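CLIP-associating protein 2 (Mus musculus, PDB 3WOZ) probably binds tubulin through its HEAT-repeat TOG domains and so contributes to the regulation of microtubule dynamics. Local coordinates at residues N126-F131 / K149-L154; R175-T180 / S194-L199. One frame throughout, in Å; residues are numbered along the deposited sequence.

Interaction 1 of 2, residues N126-F131 / K149-L154; sequences NILMRF and KYIETL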
ATOM      1  N   ASN A 126       2.865   4.826   8.940  1.00 43.42           N
ATOM      2  CA  ASN A 126       4.019   5.701   8.753  1.00 44.53           C
ATOM      3  C   ASN A 126       4.473   5.730   7.301  1.00 45.08           C
ATOM      4  O   ASN A 126       4.843   6.784   6.783  1.00 45.16           O
ATOM      5  CB  ASN A 126       5.170   5.302   9.682  1.00 44.58           C
ATOM      6  CG  ASN A 126       4.846   5.530  11.155  1.00 45.50           C
ATOM      7  OD1 ASN A 126       5.482   4.945  12.032  1.00 47.83           O
ATOM      8  ND2 ASN A 126       3.854   6.373  11.434  1.00 45.36           N
ATOM      9  N   ILE A 127       4.425   4.570   6.647  1.00 45.88           N
ATOM     10  CA  ILE A 127       4.691   4.473   5.215  1.00 46.36           C
ATOM     11  C   ILE A 127       3.668   5.287   4.431  1.00 47.08           C
ATOM     12  O   ILE A 127       4.017   5.965   3.463  1.00 47.03           O
ATOM     13  CB  ILE A 127       4.695   3.006   4.741  1.00 46.50           C
ATOM     14  CG1 ILE A 127       5.977   2.314   5.210  1.00 46.16           C
ATOM     15  CG2 ILE A 127       4.558   2.912   3.216  1.00 46.00           C
ATOM     16  CD1 ILE A 127       5.843   0.834   5.354  1.00 45.57           C
ATOM     17  N   LEU A 128       2.414   5.230   4.867  1.00 47.76           N
ATOM     18  CA  LEU A 128       1.339   5.936   4.189  1.00 48.73           C
ATOM     19  C   LEU A 128       1.456   7.455   4.322  1.00 49.72           C
ATOM     20  O   LEU A 128       1.099   8.191   3.403  1.00 49.60           O
ATOM     21  CB  LEU A 128      -0.022   5.446   4.686  1.00 48.58           C
ATOM     22  CG  LEU A 128      -0.433   4.010   4.321  1.00 48.25           C
ATOM     23  CD1 LEU A 128      -1.754   3.666   4.971  1.00 47.86           C
ATOM     24  CD2 LEU A 128      -0.521   3.804   2.828  1.00 47.36           C
HETATM   25  N   MSE A 129       1.957   7.923   5.463  1.00 51.01           N
HETATM   26  CA  MSE A 129       2.154   9.357   5.658  1.00 52.53           C
HETATM   27  C   MSE A 129       3.259   9.895   4.746  1.00 53.11           C
HETATM   28  O   MSE A 129       3.064  10.901   4.068  1.00 53.25           O
HETATM   29  CB  MSE A 129       2.409   9.694   7.130  1.00 52.87           C
HETATM   30  CG  MSE A 129       1.213   9.459   8.056  1.00 53.85           C
HETATM   31 SE   MSE A 129      -0.466  10.327   7.545  1.00 58.89          SE
HETATM   32  CE  MSE A 129      -1.309   8.870   6.552  1.00 57.33           C
ATOM     33  N   ARG A 130       4.397   9.203   4.712  1.00 54.06           N
ATOM     34  CA  ARG A 130       5.502   9.555   3.814  1.00 55.18           C
ATOM     35  C   ARG A 130       5.112   9.469   2.334  1.00 55.64           C
ATOM     36  O   ARG A 130       5.496  10.331   1.542  1.00 55.62           O
ATOM     37  CB  ARG A 130       6.736   8.686   4.091  1.00 55.20           C
ATOM     38  CG  ARG A 130       7.513   9.081   5.349  1.00 56.53           C
ATOM     39  CD  ARG A 130       8.743   8.194   5.577  1.00 58.30           C
ATOM     40  NE  ARG A 130       8.380   6.816   5.915  1.00 58.96           N
ATOM     41  CZ  ARG A 130       8.096   6.386   7.144  1.00 60.10           C
ATOM     42  NH1 ARG A 130       8.127   7.220   8.177  1.00 60.24           N
ATOM     43  NH2 ARG A 130       7.772   5.113   7.339  1.00 60.37           N
ATOM     44  N   PHE A 131       4.346   8.441   1.969  1.00 56.15           N
ATOM     45  CA  PHE A 131       3.919   8.254   0.580  1.00 56.83           C
ATOM     46  C   PHE A 131       2.986   9.370   0.104  1.00 57.61           C
ATOM     47  O   PHE A 131       3.078   9.812  -1.041  1.00 57.65           O
ATOM     48  CB  PHE A 131       3.263   6.882   0.392  1.00 56.49           C
ATOM     49  CG  PHE A 131       3.104   6.464  -1.049  1.00 55.63           C
ATOM     50  CD1 PHE A 131       4.173   6.547  -1.940  1.00 54.64           C
ATOM     51  CD2 PHE A 131       1.894   5.952  -1.506  1.00 55.01           C
ATOM     52  CE1 PHE A 131       4.032   6.149  -3.266  1.00 54.17           C
ATOM     53  CE2 PHE A 131       1.744   5.546  -2.831  1.00 54.45           C
ATOM     54  CZ  PHE A 131       2.814   5.648  -3.713  1.00 54.61           C
ATOM     55  N   LYS A 149      -8.317   5.602   0.366  1.00 39.84           N
ATOM     56  CA  LYS A 149      -9.165   4.468   0.748  1.00 40.36           C
ATOM     57  C   LYS A 149      -8.430   3.520   1.696  1.00 40.03           C
ATOM     58  O   LYS A 149      -9.015   3.017   2.657  1.00 40.18           O
ATOM     59  CB  LYS A 149      -9.664   3.707  -0.481  1.00 40.68           C
ATOM     60  CG  LYS A 149     -10.842   4.361  -1.180  1.00 42.44           C
ATOM     61  CD  LYS A 149     -11.309   3.498  -2.341  1.00 45.73           C
ATOM     62  CE  LYS A 149     -12.655   3.948  -2.893  1.00 46.60           C
ATOM     63  NZ  LYS A 149     -12.911   3.275  -4.204  1.00 48.28           N
ATOM     64  N   TYR A 150      -7.148   3.296   1.430  1.00 39.97           N
ATOM     65  CA  TYR A 150      -6.336   2.422   2.267  1.00 40.15           C
ATOM     66  C   TYR A 150      -6.132   3.025   3.663  1.00 40.53           C
ATOM     67  O   TYR A 150      -6.320   2.328   4.667  1.00 40.25           O
ATOM     68  CB  TYR A 150      -5.001   2.114   1.588  1.00 39.70           C
ATOM     69  CG  TYR A 150      -4.233   0.965   2.210  1.00 39.07           C
ATOM     70  CD1 TYR A 150      -3.503   1.142   3.390  1.00 38.31           C
ATOM     71  CD2 TYR A 150      -4.220  -0.291   1.613  1.00 37.24           C
ATOM     72  CE1 TYR A 150      -2.788   0.091   3.960  1.00 37.31           C
ATOM     73  CE2 TYR A 150      -3.503  -1.344   2.173  1.00 36.69           C
ATOM     74  CZ  TYR A 150      -2.795  -1.145   3.349  1.00 36.60           C
ATOM     75  OH  TYR A 150      -2.081  -2.184   3.902  1.00 35.96           O
ATOM     76  N   ILE A 151      -5.768   4.309   3.723  1.00 41.23           N
ATOM     77  CA  ILE A 151      -5.684   5.032   5.007  1.00 42.11           C
ATOM     78  C   ILE A 151      -6.963   4.817   5.791  1.00 42.24           C
ATOM     79  O   ILE A 151      -6.925   4.360   6.928  1.00 42.11           O
ATOM     80  CB  ILE A 151      -5.528   6.577   4.855  1.00 42.15           C
ATOM     81  CG1 ILE A 151      -4.530   6.974   3.761  1.00 42.74           C
ATOM     82  CG2 ILE A 151      -5.211   7.230   6.215  1.00 42.49           C
ATOM     83  CD1 ILE A 151      -3.089   6.834   4.109  1.00 42.98           C
ATOM     84  N   GLU A 152      -8.092   5.152   5.168  1.00 43.09           N
ATOM     85  CA  GLU A 152      -9.392   5.058   5.819  1.00 44.01           C
ATOM     86  C   GLU A 152      -9.632   3.673   6.416  1.00 44.02           C
ATOM     87  O   GLU A 152     -10.057   3.563   7.563  1.00 44.33           O
ATOM     88  CB  GLU A 152     -10.528   5.417   4.857  1.00 44.27           C
ATOM     89  CG  GLU A 152     -11.739   5.997   5.585  1.00 46.68           C
ATOM     90  CD  GLU A 152     -13.068   5.483   5.073  1.00 50.13           C
ATOM     91  OE1 GLU A 152     -13.202   5.239   3.852  1.00 51.58           O
ATOM     92  OE2 GLU A 152     -13.993   5.340   5.905  1.00 52.12           O
ATOM     93  N   THR A 153      -9.351   2.625   5.643  1.00 44.13           N
ATOM     94  CA  THR A 153      -9.556   1.248   6.113  1.00 44.14           C
ATOM     95  C   THR A 153      -8.583   0.892   7.243  1.00 44.47           C
ATOM     96  O   THR A 153      -8.956   0.211   8.198  1.00 44.49           O
ATOM     97  CB  THR A 153      -9.451   0.235   4.956  1.00 44.07           C
ATOM     98  OG1 THR A 153     -10.245   0.688   3.853  1.00 43.17           O
ATOM     99  CG2 THR A 153      -9.937  -1.142   5.385  1.00 43.91           C
ATOM    100  N   LEU A 154      -7.343   1.370   7.138  1.00 45.07           N
ATOM    101  CA  LEU A 154      -6.336   1.139   8.175  1.00 45.51           C
ATOM    102  C   LEU A 154      -6.727   1.832   9.478  1.00 46.20           C
ATOM    103  O   LEU A 154      -6.485   1.305  10.565  1.00 45.97           O
ATOM    104  CB  LEU A 154      -4.948   1.612   7.716  1.00 45.36           C
ATOM    105  CG  LEU A 154      -3.761   1.256   8.624  1.00 44.85           C
ATOM    106  CD1 LEU A 154      -3.477  -0.244   8.607  1.00 43.70           C
ATOM    107  CD2 LEU A 154      -2.517   2.037   8.230  1.00 44.77           C
TER
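Leu128 overlaps the end of Ile151 and also reaches the ring edge of Tyr150 and a methyl of Leu154, all three on helix 141-155. The two helices are nearly antiparallel, 152° between the directions of their short segments, and form part of the HEAT-repeat solenoid of this TOG domain, in which helices stack side against side through apolar residues. The axes of the segments stay 10.9 Å apart, a distance that branched aliphatic side chains can bridge. Leu128 and Ile151 lie alongside one another, pointing opposite ways, and the methyl CD1 of Ile151 sits only 3.4 Å from CB of Leu128, a tight carbon pair. The methyl CD1 of Leu128, which also touches Ile151 CD1, meets Tyr150 CD1 at 3.5 Å, arriving near the ring plane, at the edge rather than over a face. Tyr150 suits this place because its ring is broad and apolar: with CG anti to the backbone N (chi1 -166°), it meets the leucine methyl with its CD1 edge and also packs on Leu89 of helix 85-96 and Leu112 of helix 102-118. CD2 of Leu154 touches the same leucine methyl at 3.7 Å. An alanine here keeps CB but lacks CG and both methyls, and is likely to leave a gap against the Tyr150 edge and Leu154. The unbranched chain of Met129, a selenomethionine here, folds back (chi2 -54°), which helps bring its terminal methyl CE to 3.6 Å from Ile151 CD1.

Interaction 2 of 2, residues R175-T180 / S194-L199; sequences RVITWT and SVLISL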
ATOM      1  N   ARG A 175      -2.065  18.033   3.120  1.00 61.86           N
ATOM      2  CA  ARG A 175      -2.328  17.649   1.734  1.00 62.21           C
ATOM      3  C   ARG A 175      -3.737  17.096   1.555  1.00 62.06           C
ATOM      4  O   ARG A 175      -4.414  17.426   0.578  1.00 62.31           O
ATOM      5  CB  ARG A 175      -1.296  16.632   1.247  1.00 62.34           C
ATOM      6  CG  ARG A 175       0.099  17.209   1.086  1.00 63.49           C
ATOM      7  CD  ARG A 175       1.014  16.272   0.307  1.00 65.46           C
ATOM      8  NE  ARG A 175       0.556  16.055  -1.067  1.00 66.22           N
ATOM      9  CZ  ARG A 175       1.340  15.662  -2.069  1.00 66.78           C
ATOM     10  NH1 ARG A 175       0.831  15.487  -3.282  1.00 67.11           N
ATOM     11  NH2 ARG A 175       2.634  15.448  -1.864  1.00 67.37           N
ATOM     12  N   VAL A 176      -4.173  16.280   2.516  1.00 61.76           N
ATOM     13  CA  VAL A 176      -5.496  15.660   2.491  1.00 61.51           C
ATOM     14  C   VAL A 176      -6.609  16.714   2.563  1.00 61.65           C
ATOM     15  O   VAL A 176      -7.596  16.620   1.826  1.00 61.50           O
ATOM     16  CB  VAL A 176      -5.658  14.583   3.610  1.00 61.35           C
ATOM     17  CG1 VAL A 176      -7.047  13.967   3.589  1.00 60.91           C
ATOM     18  CG2 VAL A 176      -4.613  13.487   3.455  1.00 61.19           C
ATOM     19  N   ILE A 177      -6.432  17.712   3.437  1.00 61.70           N
ATOM     20  CA  ILE A 177      -7.387  18.821   3.600  1.00 61.74           C
ATOM     21  C   ILE A 177      -7.756  19.452   2.255  1.00 61.73           C
ATOM     22  O   ILE A 177      -8.938  19.638   1.950  1.00 61.50           O
ATOM     23  CB  ILE A 177      -6.842  19.957   4.534  1.00 61.89           C
ATOM     24  CG1 ILE A 177      -6.206  19.403   5.820  1.00 62.09           C
ATOM     25  CG2 ILE A 177      -7.939  20.996   4.840  1.00 61.71           C
ATOM     26  CD1 ILE A 177      -7.181  18.959   6.909  1.00 61.95           C
ATOM     27  N   THR A 178      -6.738  19.779   1.463  1.00 61.90           N
ATOM     28  CA  THR A 178      -6.935  20.437   0.172  1.00 62.31           C
ATOM     29  C   THR A 178      -7.538  19.492  -0.863  1.00 62.43           C
ATOM     30  O   THR A 178      -8.389  19.900  -1.657  1.00 62.46           O
ATOM     31  CB  THR A 178      -5.631  21.054  -0.367  1.00 62.26           C
ATOM     32  OG1 THR A 178      -4.575  20.089  -0.293  1.00 62.59           O
ATOM     33  CG2 THR A 178      -5.246  22.280   0.454  1.00 62.66           C
ATOM     34  N   TRP A 179      -7.105  18.230  -0.836  1.00 62.67           N
ATOM     35  CA  TRP A 179      -7.666  17.191  -1.699  1.00 62.75           C
ATOM     36  C   TRP A 179      -9.164  16.997  -1.441  1.00 63.15           C
ATOM     37  O   TRP A 179      -9.875  16.406  -2.257  1.00 63.35           O
ATOM     38  CB  TRP A 179      -6.918  15.861  -1.518  1.00 62.58           C
ATOM     39  CG  TRP A 179      -5.478  15.865  -1.987  1.00 62.12           C
ATOM     40  CD1 TRP A 179      -4.844  16.851  -2.692  1.00 62.20           C
ATOM     41  CD2 TRP A 179      -4.513  14.817  -1.811  1.00 61.78           C
ATOM     42  NE1 TRP A 179      -3.543  16.488  -2.951  1.00 61.73           N
ATOM     43  CE2 TRP A 179      -3.313  15.246  -2.423  1.00 61.43           C
ATOM     44  CE3 TRP A 179      -4.544  13.558  -1.194  1.00 62.04           C
ATOM     45  CZ2 TRP A 179      -2.154  14.463  -2.433  1.00 61.09           C
ATOM     46  CZ3 TRP A 179      -3.387  12.779  -1.202  1.00 61.10           C
ATOM     47  CH2 TRP A 179      -2.210  13.237  -1.821  1.00 61.01           C
ATOM     48  N   THR A 180      -9.636  17.508  -0.307  1.00 63.37           N
ATOM     49  CA  THR A 180     -11.046  17.410   0.063  1.00 63.76           C
ATOM     50  C   THR A 180     -11.907  18.426  -0.698  1.00 63.86           C
ATOM     51  O   THR A 180     -13.137  18.323  -0.718  1.00 63.85           O
ATOM     52  CB  THR A 180     -11.242  17.591   1.581  1.00 63.86           C
ATOM     53  OG1 THR A 180     -10.100  17.079   2.282  1.00 64.18           O
ATOM     54  CG2 THR A 180     -12.470  16.853   2.044  1.00 63.96           C
ATOM     55  N   SER A 194     -13.552  11.166   4.295  1.00 56.93           N
ATOM     56  CA  SER A 194     -13.583   9.935   5.072  1.00 56.79           C
ATOM     57  C   SER A 194     -12.275   9.726   5.834  1.00 56.59           C
ATOM     58  O   SER A 194     -12.300   9.299   6.988  1.00 56.67           O
ATOM     59  CB  SER A 194     -13.902   8.731   4.176  1.00 56.81           C
ATOM     60  OG  SER A 194     -12.949   8.597   3.136  1.00 56.98           O
ATOM     61  N   VAL A 195     -11.144  10.043   5.202  1.00 56.36           N
ATOM     62  CA  VAL A 195      -9.838   9.947   5.867  1.00 56.36           C
ATOM     63  C   VAL A 195      -9.756  10.899   7.064  1.00 56.52           C
ATOM     64  O   VAL A 195      -9.405  10.481   8.166  1.00 56.45           O
ATOM     65  CB  VAL A 195      -8.657  10.166   4.887  1.00 56.22           C
ATOM     66  CG1 VAL A 195      -7.354  10.452   5.634  1.00 56.07           C
ATOM     67  CG2 VAL A 195      -8.483   8.947   4.006  1.00 56.09           C
ATOM     68  N   LEU A 196     -10.111  12.164   6.845  1.00 56.91           N
ATOM     69  CA  LEU A 196     -10.106  13.167   7.914  1.00 57.21           C
ATOM     70  C   LEU A 196     -11.081  12.806   9.029  1.00 57.44           C
ATOM     71  O   LEU A 196     -10.753  12.938  10.206  1.00 57.65           O
ATOM     72  CB  LEU A 196     -10.405  14.566   7.362  1.00 57.00           C
ATOM     73  CG  LEU A 196      -9.378  15.173   6.402  1.00 56.67           C
ATOM     74  CD1 LEU A 196      -9.864  16.511   5.875  1.00 56.86           C
ATOM     75  CD2 LEU A 196      -8.010  15.325   7.054  1.00 56.88           C
ATOM     76  N   ILE A 197     -12.265  12.335   8.646  1.00 57.93           N
ATOM     77  CA  ILE A 197     -13.277  11.871   9.594  1.00 58.39           C
ATOM     78  C   ILE A 197     -12.742  10.719  10.445  1.00 58.71           C
ATOM     79  O   ILE A 197     -12.803  10.772  11.676  1.00 58.89           O
ATOM     80  CB  ILE A 197     -14.593  11.444   8.870  1.00 58.46           C
ATOM     81  CG1 ILE A 197     -15.351  12.665   8.320  1.00 58.86           C
ATOM     82  CG2 ILE A 197     -15.492  10.595   9.781  1.00 58.34           C
ATOM     83  CD1 ILE A 197     -15.966  13.586   9.375  1.00 59.65           C
ATOM     84  N   SER A 198     -12.212   9.691   9.783  1.00 58.93           N
ATOM     85  CA  SER A 198     -11.719   8.497  10.472  1.00 59.15           C
ATOM     86  C   SER A 198     -10.566   8.796  11.429  1.00 59.27           C
ATOM     87  O   SER A 198     -10.541   8.274  12.542  1.00 59.29           O
ATOM     88  CB  SER A 198     -11.333   7.397   9.475  1.00 59.07           C
ATOM     89  OG  SER A 198     -10.456   7.887   8.477  1.00 58.99           O
ATOM     90  N   LEU A 199      -9.624   9.636  11.003  1.00 59.59           N
ATOM     91  CA  LEU A 199      -8.500  10.021  11.864  1.00 59.97           C
ATOM     92  C   LEU A 199      -8.958  10.846  13.068  1.00 60.36           C
ATOM     93  O   LEU A 199      -8.419  10.699  14.166  1.00 60.31           O
ATOM     94  CB  LEU A 199      -7.420  10.770  11.075  1.00 59.90           C
ATOM     95  CG  LEU A 199      -6.679  10.027   9.954  1.00 59.84           C
ATOM     96  CD1 LEU A 199      -5.638  10.935   9.318  1.00 59.89           C
ATOM     97  CD2 LEU A 199      -6.032   8.731  10.440  1.00 59.82           C
TER
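Leu196 inserts its two methyls among Val176, Ile177 and Thr180, and this is the close-packed part of the contact. CD2 lies 3.7 Å from Ile177 CD1 and 3.8 Å from Val176 CG1, so one leucine branch touches two neighbouring residues of helix 167-179. The isoleucine lies crosswise to the leucine, the valine alongside it and pointing the other way. In Ile177, CG1 stands anti to the carbonyl carbon (chi1 -46°), and the further bend at chi2 (-78°) turns CD1 toward the leucine. The other branch, CD1, of Leu196 comes 3.6 Å from Thr180 OG1. That hydroxyl also sits within hydrogen-bonding distance of the backbone oxygens of Val176 and Ile177, so a threonine can turn its hydroxyl to them and still lie against an apolar partner here.

Packing is looser at Val195, whose CG1 stays 4.1 Å from CG1 of Val176; Val195 also packs on Leu148 and Ile151 of helix 141-155. Beyond the contact, Thr178 turns to the exposed side, its OG1 donating to Arg175 O at 2.8 Å from above the carbonyl plane. Ile177 and Thr180 are covered further by helix 216-226. Helices packed side against side through aliphatic residues, here inclined at 133°, and linked by a short connection are the general build of the HEAT-repeat solenoid, to which this TOG domain belongs.

From the N terminus, the chain passes through helix 121-133 and turns back as helix 141-155, and interaction 1 closes that excursion with 17 residues between its segments. Helix 167-179 follows, and interaction 2 closes the next return, with 13 residues between, on helix 186-202. The two loops are therefore in series, neither nested nor crossed. Their centres lie about 11 Å apart, and helices 141-155 and 186-202 join them directly: Ile151 CB packs 3.9 Å from Val195 CG2, and Glu152 lies against Ser194 and Ser198. Together they tie helices 121-133, 141-155, 167-179 and 186-202 into one continuous stack, running from near the chain's centre toward its C-terminal end.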